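Local coordinates for protein DsbA-like disulfide oxidoreductase (Wolbachia endosymbiont of Drosophila melanogaster, PDB 6EEZ) that acts as a thiol-disulfide exchange protein of the DsbA type, a homotrimeric disulfide isomerase with a thioredoxin-like domain, at residues D42-H47 / G75-K80; D70-G75 / Q142-S147. All blocks are in the same frame, centred on the assembly; numbering follows the deposited sequence. Where two conformers were deposited one is given.

Contact 1. Residues D42-H47 / G75-K80; sequences DYSCGH and GNASLK
Just ahead of the redox-active helix of the thioredoxin fold, the turn that carries Cys45 of the Cys45-Cys48 disulfide meets the first turn of helix 76-91 through Asp42, Ser44 and Ser78. The hydroxyl of Ser78 lies between Asp42 and Ser44, bonded to both. Ser78 OG is 2.4 Å from Asp42 OD1, in a hydrogen bond so short that its exact length is doubtful, and it accepts from Ser44, OG to OG 2.7 Å. Asp42 OD1 also takes the backbone N-H of Ser44 at 2.8 Å, met nearly along the C-O bond, which closes an Asx turn inside the type I turn from Asp42 to Cys45. The Asp42 carboxylate reaches helix 76-91 because its CG lies anti to the backbone N (chi1 -177°). Its other oxygen, OD2, probably accepts from the backbone N of Ile73 and of Leu74, so both oxygens are engaged. A second link runs through a water that takes the N-H of Tyr43 (N to water O 2.9 Å) and donates to Ser78 O at 3.0 Å. Across the contact the link is thus almost wholly polar: one buried carboxylate, with three backbone N-H groups and one hydroxyl at its two oxygens, joins the turn ending at Cys45 to helix 76-91 and to the 73-74 backbone.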
ATOM      1  N   ASP A  42       0.856   3.278   6.211  1.00 32.67           N
ATOM      2  CA  ASP A  42       1.867   4.265   6.577  1.00 33.51           C
ATOM      3  C   ASP A  42       3.047   3.445   7.078  1.00 34.91           C
ATOM      4  O   ASP A  42       2.882   2.586   7.948  1.00 35.42           O
ATOM      5  CB  ASP A  42       1.359   5.220   7.655  1.00 33.40           C
ATOM      6  CG  ASP A  42       2.351   6.304   8.002  1.00 34.49           C
ATOM      7  OD1 ASP A  42       3.510   5.989   8.397  1.00 35.94           O
ATOM      8  OD2 ASP A  42       1.963   7.492   7.884  1.00 34.23           O
ATOM      9  N   TYR A  43       4.231   3.687   6.525  1.00 35.37           N
ATOM     10  CA  TYR A  43       5.384   2.863   6.870  1.00 37.19           C
ATOM     11  C   TYR A  43       5.826   2.970   8.347  1.00 38.41           C
ATOM     12  O   TYR A  43       6.413   2.020   8.882  1.00 39.96           O
ATOM     13  CB  TYR A  43       6.546   3.213   5.947  1.00 37.97           C
ATOM     14  CG  TYR A  43       6.371   2.669   4.560  1.00 37.47           C
ATOM     15  CD1 TYR A  43       6.171   1.308   4.347  1.00 37.90           C
ATOM     16  CD2 TYR A  43       6.415   3.505   3.461  1.00 36.81           C
ATOM     17  CE1 TYR A  43       6.003   0.813   3.081  1.00 37.27           C
ATOM     18  CE2 TYR A  43       6.267   3.016   2.195  1.00 36.66           C
ATOM     19  CZ  TYR A  43       6.052   1.673   2.007  1.00 36.51           C
ATOM     20  OH  TYR A  43       5.877   1.188   0.731  1.00 36.41           O
ATOM     21  N   SER A  44       5.543   4.093   9.011  1.00 39.62           N
ATOM     22  CA  SER A  44       5.965   4.287  10.403  1.00 40.45           C
ATOM     23  C   SER A  44       4.905   3.810  11.401  1.00 40.27           C
ATOM     24  O   SER A  44       5.102   3.891  12.611  1.00 41.40           O
ATOM     25  CB  SER A  44       6.279   5.766  10.677  1.00 40.74           C
ATOM     26  OG  SER A  44       7.068   6.351   9.646  1.00 41.45           O
ATOM     27  N   CYS A  45       3.780   3.318  10.899  1.00 37.30           N
ATOM     28  CA  CYS A  45       2.691   2.865  11.762  0.63 37.10           C
ATOM     29  C   CYS A  45       2.968   1.453  12.297  1.00 38.09           C
ATOM     30  O   CYS A  45       3.274   0.534  11.534  1.00 38.60           O
ATOM     31  CB  CYS A  45       1.360   2.942  10.981  0.63 35.41           C
ATOM     32  SG  CYS A  45       0.180   1.636  11.219  0.63 35.59           S
ATOM     33  N   GLY A  46       2.869   1.290  13.613  1.00 37.63           N
ATOM     34  CA  GLY A  46       3.168   0.018  14.263  1.00 38.92           C
ATOM     35  C   GLY A  46       2.352  -1.164  13.732  1.00 38.49           C
ATOM     36  O   GLY A  46       2.897  -2.258  13.566  1.00 39.32           O
ATOM     37  N   HIS A  47       1.047  -0.967  13.494  1.00 35.16           N
ATOM     38  CA  HIS A  47       0.206  -2.055  13.001  1.00 35.17           C
ATOM     39  C   HIS A  47       0.490  -2.318  11.542  1.00 35.32           C
ATOM     40  O   HIS A  47       0.390  -3.448  11.111  1.00 36.28           O
ATOM     41  CB  HIS A  47      -1.288  -1.776  13.198  1.00 33.77           C
ATOM     42  CG  HIS A  47      -1.717  -1.867  14.622  1.00 34.18           C
ATOM     43  ND1 HIS A  47      -1.625  -0.798  15.487  1.00 35.14           N
ATOM     44  CD2 HIS A  47      -2.190  -2.902  15.351  1.00 35.40           C
ATOM     45  CE1 HIS A  47      -2.034  -1.167  16.689  1.00 36.94           C
ATOM     46  NE2 HIS A  47      -2.379  -2.441  16.638  1.00 37.11           N
ATOM     47  N   GLY A  75       3.479  11.753   9.678  1.00 47.58           N
ATOM     48  CA  GLY A  75       4.505  12.785   9.708  1.00 50.15           C
ATOM     49  C   GLY A  75       5.541  12.788   8.592  1.00 50.02           C
ATOM     50  O   GLY A  75       5.421  12.112   7.559  1.00 48.22           O
ATOM     51  N   ASN A  76       6.583  13.570   8.828  1.00 51.84           N
ATOM     52  CA  ASN A  76       7.590  13.862   7.826  1.00 53.27           C
ATOM     53  C   ASN A  76       8.355  12.600   7.384  1.00 52.29           C
ATOM     54  O   ASN A  76       8.558  12.369   6.185  1.00 52.17           O
ATOM     55  CB  ASN A  76       8.540  14.934   8.381  1.00 57.81           C
ATOM     56  CG  ASN A  76       9.605  15.327   7.398  1.00 60.42           C
ATOM     57  OD1 ASN A  76      10.800  15.295   7.711  1.00 63.61           O
ATOM     58  ND2 ASN A  76       9.190  15.687   6.192  1.00 59.60           N
ATOM     59  N   ALA A  77       8.745  11.782   8.363  1.00 49.83           N
ATOM     60  CA  ALA A  77       9.444  10.519   8.117  1.00 48.79           C
ATOM     61  C   ALA A  77       8.614   9.551   7.242  1.00 47.70           C
ATOM     62  O   ALA A  77       9.158   8.855   6.391  1.00 47.68           O
ATOM     63  CB  ALA A  77       9.803   9.864   9.458  1.00 49.26           C
ATOM     64  N   SER A  78       7.299   9.525   7.444  1.00 45.53           N
ATOM     65  CA  SER A  78       6.420   8.642   6.674  1.00 44.84           C
ATOM     66  C   SER A  78       6.282   9.128   5.240  1.00 45.61           C
ATOM     67  O   SER A  78       6.223   8.339   4.312  1.00 45.34           O
ATOM     68  CB  SER A  78       5.038   8.557   7.313  1.00 43.76           C
ATOM     69  OG  SER A  78       5.056   7.816   8.513  1.00 43.42           O
ATOM     70  N   LEU A  79       6.227  10.441   5.074  1.00 45.44           N
ATOM     71  CA  LEU A  79       6.081  11.042   3.759  1.00 46.34           C
ATOM     72  C   LEU A  79       7.315  10.780   2.941  1.00 47.28           C
ATOM     73  O   LEU A  79       7.225  10.485   1.757  1.00 47.49           O
ATOM     74  CB  LEU A  79       5.840  12.547   3.873  1.00 47.30           C
ATOM     75  CG  LEU A  79       5.631  13.322   2.571  1.00 48.60           C
ATOM     76  CD1 LEU A  79       4.473  12.763   1.772  1.00 47.62           C
ATOM     77  CD2 LEU A  79       5.367  14.785   2.864  1.00 49.16           C
ATOM     78  N   LYS A  80       8.475  10.895   3.588  1.00 48.69           N
ATOM     79  CA  LYS A  80       9.755  10.584   2.959  1.00 49.90           C
ATOM     80  C   LYS A  80       9.826   9.138   2.496  1.00 49.05           C
ATOM     81  O   LYS A  80      10.201   8.861   1.361  1.00 49.98           O
ATOM     82  CB  LYS A  80      10.904  10.847   3.919  1.00 51.05           C
ATOM     83  CG  LYS A  80      11.219  12.297   4.143  1.00 52.59           C
ATOM     84  CD  LYS A  80      12.375  12.384   5.106  1.00 54.60           C
ATOM     85  CE  LYS A  80      12.848  13.804   5.333  1.00 58.62           C
ATOM     86  NZ  LYS A  80      13.853  13.805   6.414  1.00 61.67           N
TER
HETATM   87  O   HOH W   1       4.527   5.936   4.725  1.00 30.64           O

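Contact 2. Residues D70-G75 / Q142-S147; sequences DAPILG and QMINNS
The backbone carbonyl of Asp70 and the hydroxyl of Ser147 are bridged by one water, which donates to Asp70 O at 2.8 Å and lies 2.9 Å from Ser147 OG. Ser147 OG also bonds to the side-chain NH1 of Arg69, the residue before Asp70, so the hydroxyl meets the end of strand 65-70 through one side chain and one water. Its torsion sets OG beside the backbone N of Ser147 (chi1 -69°), where it faces the water. The methylene of the same side chain comes closer to the strand than the hydroxyl does: Ser147 CB is 3.7 Å from Asp70 O, whereas OG is 4.0 Å from that same oxygen, Asp70 O. One turn earlier in the helix, Ile144 supplies the apolar half of the contact. Its CG2 methyl packs on CG and CD of Pro72, 3.8 Å from Pro72 CG and 4.0 Å from Pro72 CD, and the two side chains cross at a slant. The other branch of Ile144 approaches the strand end, with CG1 4.3 Å from Asp70 O. Leu79 and Ala82 of helix 76-91 also touch Pro72, and Leu79 reaches Ile144 as well, so the proline ring is packed between two helices. The carboxylate of Asp70 has its own partner, OD2 bonding to the hydroxyl of Tyr96, while Pro72 O accepts from the side chain of Arg148, a polar tie to the next residue of helix 137-154. Here the loop leaving an inner strand of the thioredoxin-fold sheet is laid against a long helix, 137-154, and passes on into the inserted helices that distinguish DsbA-like proteins from thioredoxin itself.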
ATOM      1  N   ASP A  70       0.210   3.988  -0.750  1.00 35.39           N
ATOM      2  CA  ASP A  70       1.066   4.649   0.214  1.00 35.93           C
ATOM      3  C   ASP A  70       0.317   5.863   0.734  1.00 35.49           C
ATOM      4  O   ASP A  70       0.107   6.822  -0.013  1.00 36.10           O
ATOM      5  CB  ASP A  70       2.397   5.036  -0.436  1.00 37.27           C
ATOM      6  CG  ASP A  70       3.297   3.838  -0.658  1.00 37.70           C
ATOM      7  OD1 ASP A  70       3.785   3.268   0.340  1.00 38.07           O
ATOM      8  OD2 ASP A  70       3.494   3.443  -1.823  1.00 37.65           O
ATOM      9  N   ALA A  71      -0.105   5.801   1.992  1.00 31.96           N
ATOM     10  CA  ALA A  71      -0.957   6.848   2.576  1.00 31.30           C
ATOM     11  C   ALA A  71      -0.320   7.389   3.836  1.00 32.36           C
ATOM     12  O   ALA A  71      -0.805   7.145   4.941  1.00 32.19           O
ATOM     13  CB  ALA A  71      -2.335   6.310   2.872  1.00 29.33           C
ATOM     14  N   PRO A  72       0.791   8.114   3.677  1.00 33.59           N
ATOM     15  CA  PRO A  72       1.488   8.696   4.822  1.00 35.42           C
ATOM     16  C   PRO A  72       0.611   9.725   5.548  1.00 36.20           C
ATOM     17  O   PRO A  72       0.154  10.687   4.908  1.00 36.55           O
ATOM     18  CB  PRO A  72       2.714   9.346   4.184  1.00 36.53           C
ATOM     19  CG  PRO A  72       2.290   9.638   2.788  1.00 35.69           C
ATOM     20  CD  PRO A  72       1.399   8.517   2.396  1.00 33.83           C
ATOM     21  N   ILE A  73       0.377   9.512   6.846  1.00 39.29           N
ATOM     22  CA  ILE A  73      -0.319  10.485   7.700  1.00 39.55           C
ATOM     23  C   ILE A  73       0.372  10.704   9.060  1.00 40.36           C
ATOM     24  O   ILE A  73      -0.051  11.564   9.848  1.00 40.75           O
ATOM     25  CB  ILE A  73      -1.793  10.057   7.960  1.00 37.80           C
ATOM     26  CG1 ILE A  73      -1.859   8.626   8.506  1.00 36.99           C
ATOM     27  CG2 ILE A  73      -2.584  10.106   6.684  1.00 36.54           C
ATOM     28  CD1 ILE A  73      -3.199   8.233   9.069  1.00 35.81           C
ATOM     29  N   LEU A  74       1.444   9.957   9.335  1.00 42.45           N
ATOM     30  CA  LEU A  74       2.080  10.016  10.656  1.00 43.39           C
ATOM     31  C   LEU A  74       3.318  10.909  10.694  1.00 45.64           C
ATOM     32  O   LEU A  74       4.105  10.846  11.639  1.00 47.06           O
ATOM     33  CB  LEU A  74       2.429   8.608  11.137  1.00 43.32           C
ATOM     34  CG  LEU A  74       1.216   7.692  11.377  1.00 42.16           C
ATOM     35  CD1 LEU A  74       1.664   6.311  11.802  1.00 42.31           C
ATOM     36  CD2 LEU A  74       0.261   8.271  12.416  1.00 42.13           C
ATOM     37  N   GLY A  75       3.479  11.753   9.678  1.00 47.58           N
ATOM     38  CA  GLY A  75       4.505  12.785   9.708  1.00 50.15           C
ATOM     39  C   GLY A  75       5.541  12.788   8.592  1.00 50.02           C
ATOM     40  O   GLY A  75       5.421  12.112   7.559  1.00 48.22           O
ATOM     41  N   GLN A 142       1.315  13.815  -6.747  1.00 53.79           N
ATOM     42  CA  GLN A 142      -0.066  13.616  -7.181  1.00 52.52           C
ATOM     43  C   GLN A 142      -0.637  12.309  -6.662  1.00 51.30           C
ATOM     44  O   GLN A 142      -1.778  12.272  -6.182  1.00 50.33           O
ATOM     45  CB  GLN A 142      -0.156  13.647  -8.709  1.00 53.08           C
ATOM     46  CG  GLN A 142      -1.569  13.683  -9.243  1.00 51.99           C
ATOM     47  CD  GLN A 142      -1.625  13.758 -10.762  1.00 53.50           C
ATOM     48  OE1 GLN A 142      -1.576  12.732 -11.436  1.00 53.89           O
ATOM     49  NE2 GLN A 142      -1.736  14.978 -11.309  1.00 54.68           N
ATOM     50  N   MET A 143       0.161  11.246  -6.746  1.00 43.30           N
ATOM     51  CA  MET A 143      -0.306   9.921  -6.329  1.00 42.09           C
ATOM     52  C   MET A 143      -0.549   9.860  -4.832  1.00 41.02           C
ATOM     53  O   MET A 143      -1.487   9.211  -4.381  1.00 39.52           O
ATOM     54  CB  MET A 143       0.695   8.831  -6.737  1.00 42.75           C
ATOM     55  CG  MET A 143       0.718   8.526  -8.230  1.00 43.39           C
ATOM     56  SD  MET A 143       2.080   7.422  -8.717  1.00 43.18           S
ATOM     57  CE  MET A 143       1.489   5.873  -8.044  1.00 42.12           C
ATOM     58  N   ILE A 144       0.297  10.522  -4.055  1.00 42.89           N
ATOM     59  CA  ILE A 144       0.174  10.463  -2.607  1.00 41.90           C
ATOM     60  C   ILE A 144      -1.017  11.314  -2.166  1.00 40.77           C
ATOM     61  O   ILE A 144      -1.764  10.938  -1.265  1.00 39.13           O
ATOM     62  CB  ILE A 144       1.466  10.927  -1.914  1.00 42.69           C
ATOM     63  CG1 ILE A 144       2.514   9.811  -2.001  1.00 43.48           C
ATOM     64  CG2 ILE A 144       1.198  11.319  -0.453  1.00 40.75           C
ATOM     65  CD1 ILE A 144       3.825  10.126  -1.361  1.00 44.21           C
ATOM     66  N   ASN A 145      -1.201  12.451  -2.813  1.00 41.41           N
ATOM     67  CA  ASN A 145      -2.335  13.299  -2.500  1.00 40.54           C
ATOM     68  C   ASN A 145      -3.626  12.573  -2.818  1.00 39.63           C
ATOM     69  O   ASN A 145      -4.600  12.645  -2.050  1.00 38.60           O
ATOM     70  CB  ASN A 145      -2.264  14.614  -3.274  1.00 41.71           C
ATOM     71  CG  ASN A 145      -1.245  15.562  -2.699  1.00 42.23           C
ATOM     72  OD1 ASN A 145      -0.890  15.470  -1.521  1.00 41.35           O
ATOM     73  ND2 ASN A 145      -0.772  16.495  -3.523  1.00 43.62           N
ATOM     74  N   ASN A 146      -3.633  11.843  -3.931  1.00 40.67           N
ATOM     75  CA  ASN A 146      -4.845  11.157  -4.337  1.00 39.77           C
ATOM     76  C   ASN A 146      -5.162  10.043  -3.370  1.00 38.66           C
ATOM     77  O   ASN A 146      -6.324   9.821  -3.070  1.00 37.86           O
ATOM     78  CB  ASN A 146      -4.733  10.645  -5.774  1.00 39.79           C
ATOM     79  CG  ASN A 146      -4.946  11.751  -6.803  1.00 40.40           C
ATOM     80  OD1 ASN A 146      -5.484  12.827  -6.492  1.00 40.79           O
ATOM     81  ND2 ASN A 146      -4.537  11.495  -8.030  1.00 40.79           N
ATOM     82  N   SER A 147      -4.144   9.384  -2.820  1.00 36.61           N
ATOM     83  CA  SER A 147      -4.389   8.340  -1.820  1.00 34.93           C
ATOM     84  C   SER A 147      -4.868   8.919  -0.499  1.00 33.62           C
ATOM     85  O   SER A 147      -5.723   8.325   0.169  1.00 31.62           O
ATOM     86  CB  SER A 147      -3.134   7.510  -1.568  1.00 34.72           C
ATOM     87  OG  SER A 147      -2.812   6.718  -2.687  1.00 35.62           O
TER
HETATM   88  O   HOH W   2       0.078   6.518  -2.761  1.00 32.32           O

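Overall arrangement
From the N terminus, strand 36-41 leads into 42-47, and contact 1 closes a loop of 27 residues, running through the redox helix and strand 65-70, when the chain reaches 75-80. Contact 2 starts inside that loop, at 70-75, and closes only after 66 further residues, mostly helical, at 142-147. The two therefore cross, with Gly75 belonging to both. They also meet in space, where the Asp42 carboxylate of contact 1 reaches the 73-74 backbone of contact 2. The 70-75 loop is thus held between the turn before the disulfide and helix 137-154, tying the central sheet to helix 76-91 and to that long helix.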